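Local coordinates for uncharacterized protein AF_1548 (Archaeoglobus fulgidus, PDB 1Y88), which is of unknown function but probably binds DNA and may act as an endonuclease, at residues F163-L175 with A185-G197. Residues are numbered along the deposited sequence; the frame is centred on the assembly and turned at random.
Sequences FCRDVVSAGEEKL and AREVIAEAKKVIG. With SO4 (sulfate ion), chain J.
Helix 164-170 lies across helix 185-197 with its axis 8.6 Å away at closest approach, the two chain directions 131° apart. Cys164 comes down beside Ala192, Val168 beside Ile189, and Glu172, past the break at Gly171, beside Ala185. Gly171 leaves the first helix with positive phi, a backbone that would press a side chain against the preceding carbonyl, and takes the N-cap position of the next helix.

Small residues suit the closest places: the methyl of Ala192 fits under the Cys164 carbonyl, its CB 3.7 Å from Cys164 O, while Ala185 packs its CB against Leu175 CB. Val167 points its CG1, held anti to its own backbone N (chi1 170°), onto Val188 CG1 at 3.6 Å, the two side chains crossing at about a right angle. Ile189 reaches farther, because CG1 stands beside its backbone N and the chain then runs extended (chi2 163°); CD1 arrives at the start of the second helix, 3.3 Å from Glu172 CB, and Leu175 CD1 rests on Ile189 CG1 at 3.6 Å. Replacing Ile189 with an alanine would probably open a gap between helix 185-197 and the turn joining the two short helices, and leave Leu175 CD1 and Glu172 CB without the contact made by the isoleucine's outer carbons. At the far end Ile196 sets CD1 against Cys164 CB, 3.7 Å away, and Val195 meets the sulfur.

The charged side-chain ends keep to the margins of the contact. A water accepts from Arg186 NH1 in the guanidinium plane and donates weakly to Glu172 OE2, while Arg165 NH1 binds O2 of a sulfate, probably from the crystallisation liquor. Asp166 turns the other way, to a salt bridge with Arg26 of helix 17-29. Within the AF1548-like C-terminal region, then, these helices are joined directly by apolar packing, supplemented by the weak water-mediated link from Arg186 to Glu172.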
loop_
_atom_site.group_PDB
_atom_site.type_symbol
_atom_site.label_atom_id
_atom_site.label_comp_id
_atom_site.label_asym_id
_atom_site.label_seq_id
_atom_site.Cartn_x
_atom_site.Cartn_y
_atom_site.Cartn_z
ATOM N N PHE A 163 -22.810 -18.075 8.586
ATOM C CA PHE A 163 -23.312 -18.971 7.539
ATOM C C PHE A 163 -24.835 -19.104 7.654
ATOM O O PHE A 163 -25.397 -18.888 8.738
ATOM C CB PHE A 163 -22.645 -20.343 7.671
ATOM C CG PHE A 163 -21.131 -20.288 7.474
ATOM C CD1 PHE A 163 -20.258 -20.806 8.436
ATOM C CD2 PHE A 163 -20.605 -19.689 6.334
ATOM C CE1 PHE A 163 -18.848 -20.741 8.239
ATOM C CE2 PHE A 163 -19.211 -19.600 6.141
ATOM C CZ PHE A 163 -18.345 -20.121 7.098
ATOM N N CYS A 164 -25.490 -19.473 6.551
ATOM C CA CYS A 164 -26.951 -19.684 6.582
ATOM C C CYS A 164 -27.348 -20.682 7.653
ATOM O O CYS A 164 -28.345 -20.484 8.346
ATOM C CB CYS A 164 -27.451 -20.138 5.198
ATOM S SG CYS A 164 -27.413 -18.786 4.012
ATOM N N ARG A 165 -26.572 -21.751 7.808
ATOM C CA ARG A 165 -26.835 -22.723 8.868
ATOM C C ARG A 165 -26.877 -22.106 10.260
ATOM O O ARG A 165 -27.615 -22.573 11.131
ATOM C CB ARG A 165 -25.844 -23.882 8.842
ATOM C CG ARG A 165 -24.385 -23.490 9.218
ATOM C CD ARG A 165 -23.546 -24.715 9.280
ATOM N NE ARG A 165 -23.544 -25.396 7.982
ATOM C CZ ARG A 165 -22.910 -26.530 7.701
ATOM N NH1 ARG A 165 -22.209 -27.175 8.621
ATOM N NH2 ARG A 165 -22.992 -27.019 6.465
ATOM N N ASP A 166 -26.086 -21.061 10.476
ATOM C CA ASP A 166 -26.052 -20.401 11.787
ATOM C C ASP A 166 -27.340 -19.659 12.111
ATOM O O ASP A 166 -27.754 -19.607 13.277
ATOM C CB ASP A 166 -24.870 -19.418 11.903
ATOM C CG ASP A 166 -23.508 -20.094 11.709
ATOM O OD1 ASP A 166 -23.321 -21.291 12.034
ATOM O OD2 ASP A 166 -22.593 -19.361 11.267
ATOM N N VAL A 167 -27.946 -19.080 11.086
ATOM C CA VAL A 167 -29.234 -18.410 11.201
ATOM C C VAL A 167 -30.293 -19.444 11.623
ATOM O O VAL A 167 -31.082 -19.180 12.528
ATOM C CB VAL A 167 -29.616 -17.720 9.873
ATOM C CG1 VAL A 167 -31.052 -17.212 9.874
ATOM C CG2 VAL A 167 -28.607 -16.578 9.532
ATOM N N VAL A 168 -30.285 -20.599 10.967
ATOM C CA VAL A 168 -31.239 -21.684 11.241
ATOM C C VAL A 168 -31.050 -22.205 12.672
ATOM O O VAL A 168 -32.002 -22.335 13.432
ATOM C CB VAL A 168 -31.136 -22.808 10.161
ATOM C CG1 VAL A 168 -31.981 -24.018 10.530
ATOM C CG2 VAL A 168 -31.559 -22.270 8.788
ATOM N N SER A 169 -29.808 -22.452 13.073
ATOM C CA SER A 169 -29.609 -23.037 14.399
ATOM C C SER A 169 -29.666 -21.990 15.551
ATOM O O SER A 169 -29.800 -22.364 16.732
ATOM C CB SER A 169 -28.322 -23.871 14.418
ATOM O OG SER A 169 -27.259 -23.010 14.185
ATOM N N ALA A 170 -29.573 -20.701 15.209
ATOM C CA ALA A 170 -29.749 -19.626 16.184
ATOM C C ALA A 170 -31.221 -19.602 16.612
ATOM O O ALA A 170 -31.513 -19.583 17.805
ATOM C CB ALA A 170 -29.352 -18.275 15.599
ATOM N N GLY A 171 -32.116 -19.629 15.622
ATOM C CA GLY A 171 -33.550 -19.727 15.860
ATOM C C GLY A 171 -34.190 -18.361 15.959
ATOM O O GLY A 171 -33.535 -17.376 16.347
ATOM N N GLU A 172 -35.476 -18.298 15.615
ATOM C CA GLU A 172 -36.142 -16.992 15.523
ATOM C C GLU A 172 -36.131 -16.293 16.870
ATOM O O GLU A 172 -35.991 -15.080 16.949
ATOM C CB GLU A 172 -37.534 -17.066 14.852
ATOM C CG GLU A 172 -38.677 -17.557 15.680
ATOM C CD GLU A 172 -39.407 -16.440 16.435
ATOM O OE1 GLU A 172 -39.664 -16.650 17.625
ATOM O OE2 GLU A 172 -39.727 -15.369 15.857
ATOM N N GLU A 173 -36.161 -17.066 17.940
ATOM C CA GLU A 173 -36.073 -16.464 19.278
ATOM C C GLU A 173 -34.793 -15.648 19.511
ATOM O O GLU A 173 -34.829 -14.518 20.021
ATOM C CB GLU A 173 -36.237 -17.551 20.332
ATOM C CG GLU A 173 -36.809 -17.050 21.629
ATOM C CD GLU A 173 -37.273 -18.206 22.477
ATOM O OE1 GLU A 173 -38.155 -18.985 22.016
ATOM O OE2 GLU A 173 -36.744 -18.339 23.585
ATOM N N LYS A 174 -33.646 -16.223 19.147
ATOM C CA LYS A 174 -32.340 -15.569 19.290
ATOM C C LYS A 174 -32.128 -14.359 18.352
ATOM O O LYS A 174 -31.445 -13.372 18.703
ATOM C CB LYS A 174 -31.255 -16.618 19.022
ATOM C CG LYS A 174 -29.856 -16.118 19.138
ATOM C CD LYS A 174 -29.452 -16.043 20.599
ATOM C CE LYS A 174 -28.073 -15.445 20.723
ATOM N NZ LYS A 174 -28.088 -14.083 20.134
ATOM N N LEU A 175 -32.681 -14.454 17.151
ATOM C CA LEU A 175 -32.599 -13.371 16.178
ATOM C C LEU A 175 -33.341 -12.131 16.688
ATOM O O LEU A 175 -32.981 -11.004 16.358
ATOM C CB LEU A 175 -33.174 -13.811 14.831
ATOM C CG LEU A 175 -32.480 -15.020 14.174
ATOM C CD1 LEU A 175 -33.155 -15.353 12.875
ATOM C CD2 LEU A 175 -30.997 -14.781 13.945
ATOM N N ALA A 185 -37.099 -11.722 11.490
ATOM C CA ALA A 185 -36.502 -12.993 11.925
ATOM C C ALA A 185 -37.096 -14.192 11.170
ATOM O O ALA A 185 -36.345 -15.052 10.684
ATOM C CB ALA A 185 -36.622 -13.169 13.441
ATOM N N ARG A 186 -38.426 -14.254 11.057
ATOM C CA ARG A 186 -39.059 -15.314 10.264
ATOM C C ARG A 186 -38.607 -15.290 8.799
ATOM O O ARG A 186 -38.369 -16.345 8.201
ATOM C CB ARG A 186 -40.593 -15.228 10.298
ATOM C CG ARG A 186 -41.256 -15.468 11.640
ATOM C CD ARG A 186 -42.812 -15.565 11.450
ATOM N NE ARG A 186 -43.419 -14.329 10.933
ATOM C CZ ARG A 186 -43.949 -13.367 11.696
ATOM N NH1 ARG A 186 -43.939 -13.479 13.020
ATOM N NH2 ARG A 186 -44.483 -12.284 11.133
ATOM N N GLU A 187 -38.506 -14.096 8.223
ATOM C CA GLU A 187 -38.131 -13.966 6.806
ATOM C C GLU A 187 -36.699 -14.453 6.591
ATOM O O GLU A 187 -36.437 -15.203 5.662
ATOM C CB GLU A 187 -38.276 -12.523 6.317
ATOM C CG GLU A 187 -39.732 -12.120 6.039
ATOM C CD GLU A 187 -39.932 -10.599 5.901
ATOM O OE1 GLU A 187 -38.970 -9.823 6.121
ATOM O OE2 GLU A 187 -41.067 -10.193 5.557
ATOM N N VAL A 188 -35.794 -14.058 7.482
ATOM C CA VAL A 188 -34.380 -14.420 7.339
ATOM C C VAL A 188 -34.159 -15.923 7.509
ATOM O O VAL A 188 -33.400 -16.534 6.747
ATOM C CB VAL A 188 -33.478 -13.594 8.283
ATOM C CG1 VAL A 188 -32.052 -14.127 8.278
ATOM C CG2 VAL A 188 -33.484 -12.124 7.832
ATOM N N ILE A 189 -34.832 -16.514 8.492
ATOM C CA ILE A 189 -34.804 -17.974 8.653
ATOM C C ILE A 189 -35.344 -18.692 7.413
ATOM O O ILE A 189 -34.724 -19.625 6.926
ATOM C CB ILE A 189 -35.550 -18.420 9.925
ATOM C CG1 ILE A 189 -34.702 -18.064 11.145
ATOM C CG2 ILE A 189 -35.842 -19.921 9.921
ATOM C CD1 ILE A 189 -35.511 -18.084 12.401
ATOM N N ALA A 190 -36.481 -18.243 6.889
ATOM C CA ALA A 190 -37.007 -18.849 5.671
ATOM C C ALA A 190 -36.047 -18.698 4.482
ATOM O O ALA A 190 -35.887 -19.630 3.693
ATOM C CB ALA A 190 -38.392 -18.295 5.335
ATOM N N GLU A 191 -35.386 -17.549 4.367
ATOM C CA GLU A 191 -34.451 -17.334 3.259
ATOM C C GLU A 191 -33.260 -18.290 3.408
ATOM O O GLU A 191 -32.797 -18.888 2.428
ATOM C CB GLU A 191 -33.926 -15.902 3.251
ATOM C CG GLU A 191 -34.881 -14.846 2.733
ATOM C CD GLU A 191 -34.185 -13.503 2.524
ATOM O OE1 GLU A 191 -34.859 -12.538 2.076
ATOM O OE2 GLU A 191 -32.964 -13.408 2.804
ATOM N N ALA A 192 -32.796 -18.454 4.646
ATOM C CA ALA A 192 -31.618 -19.306 4.894
ATOM C C ALA A 192 -31.971 -20.756 4.592
ATOM O O ALA A 192 -31.193 -21.481 3.954
ATOM C CB ALA A 192 -31.118 -19.131 6.342
ATOM N N LYS A 193 -33.160 -21.184 5.027
ATOM C CA LYS A 193 -33.619 -22.558 4.732
ATOM C C LYS A 193 -33.698 -22.797 3.231
ATOM O O LYS A 193 -33.304 -23.856 2.749
ATOM C CB LYS A 193 -34.999 -22.812 5.340
ATOM C CG LYS A 193 -34.948 -23.091 6.796
ATOM C CD LYS A 193 -36.374 -23.313 7.266
ATOM C CE LYS A 193 -36.436 -23.418 8.758
ATOM N NZ LYS A 193 -37.889 -23.257 9.199
ATOM N N LYS A 194 -34.187 -21.807 2.495
ATOM C CA LYS A 194 -34.314 -21.915 1.047
ATOM C C LYS A 194 -32.966 -22.038 0.317
ATOM O O LYS A 194 -32.829 -22.824 -0.637
ATOM C CB LYS A 194 -35.117 -20.727 0.505
ATOM C CG LYS A 194 -35.373 -20.817 -0.975
ATOM C CD LYS A 194 -36.503 -19.911 -1.396
ATOM C CE LYS A 194 -36.835 -20.117 -2.865
ATOM N NZ LYS A 194 -37.889 -19.122 -3.266
ATOM N N VAL A 195 -31.978 -21.268 0.766
ATOM C CA VAL A 195 -30.608 -21.383 0.229
ATOM C C VAL A 195 -30.069 -22.799 0.483
ATOM O O VAL A 195 -29.577 -23.481 -0.424
ATOM C CB VAL A 195 -29.661 -20.295 0.832
ATOM C CG1 VAL A 195 -28.187 -20.567 0.445
ATOM C CG2 VAL A 195 -30.073 -18.923 0.346
ATOM N N ILE A 196 -30.202 -23.266 1.708
ATOM C CA ILE A 196 -29.644 -24.560 2.089
ATOM C C ILE A 196 -30.322 -25.719 1.352
ATOM O O ILE A 196 -29.663 -26.711 1.001
ATOM C CB ILE A 196 -29.684 -24.732 3.615
ATOM C CG1 ILE A 196 -28.713 -23.720 4.244
ATOM C CG2 ILE A 196 -29.392 -26.172 4.024
ATOM C CD1 ILE A 196 -28.936 -23.474 5.771
ATOM N N GLY A 197 -31.623 -25.589 1.093
ATOM C CA GLY A 197 -32.349 -26.668 0.414
ATOM C C GLY A 197 -32.387 -26.543 -1.107
ATOM O O GLY A 197 -32.943 -27.413 -1.772
HETATM S S SO4 J . -20.665 -30.913 8.739
HETATM O O1 SO4 J . -19.361 -31.349 8.249
HETATM O O2 SO4 J . -21.360 -30.145 7.692
HETATM O O3 SO4 J . -20.463 -30.054 9.901
HETATM O O4 SO4 J . -21.484 -32.074 9.079
HETATM O O HOH W 1 -42.859 -15.233 14.683
#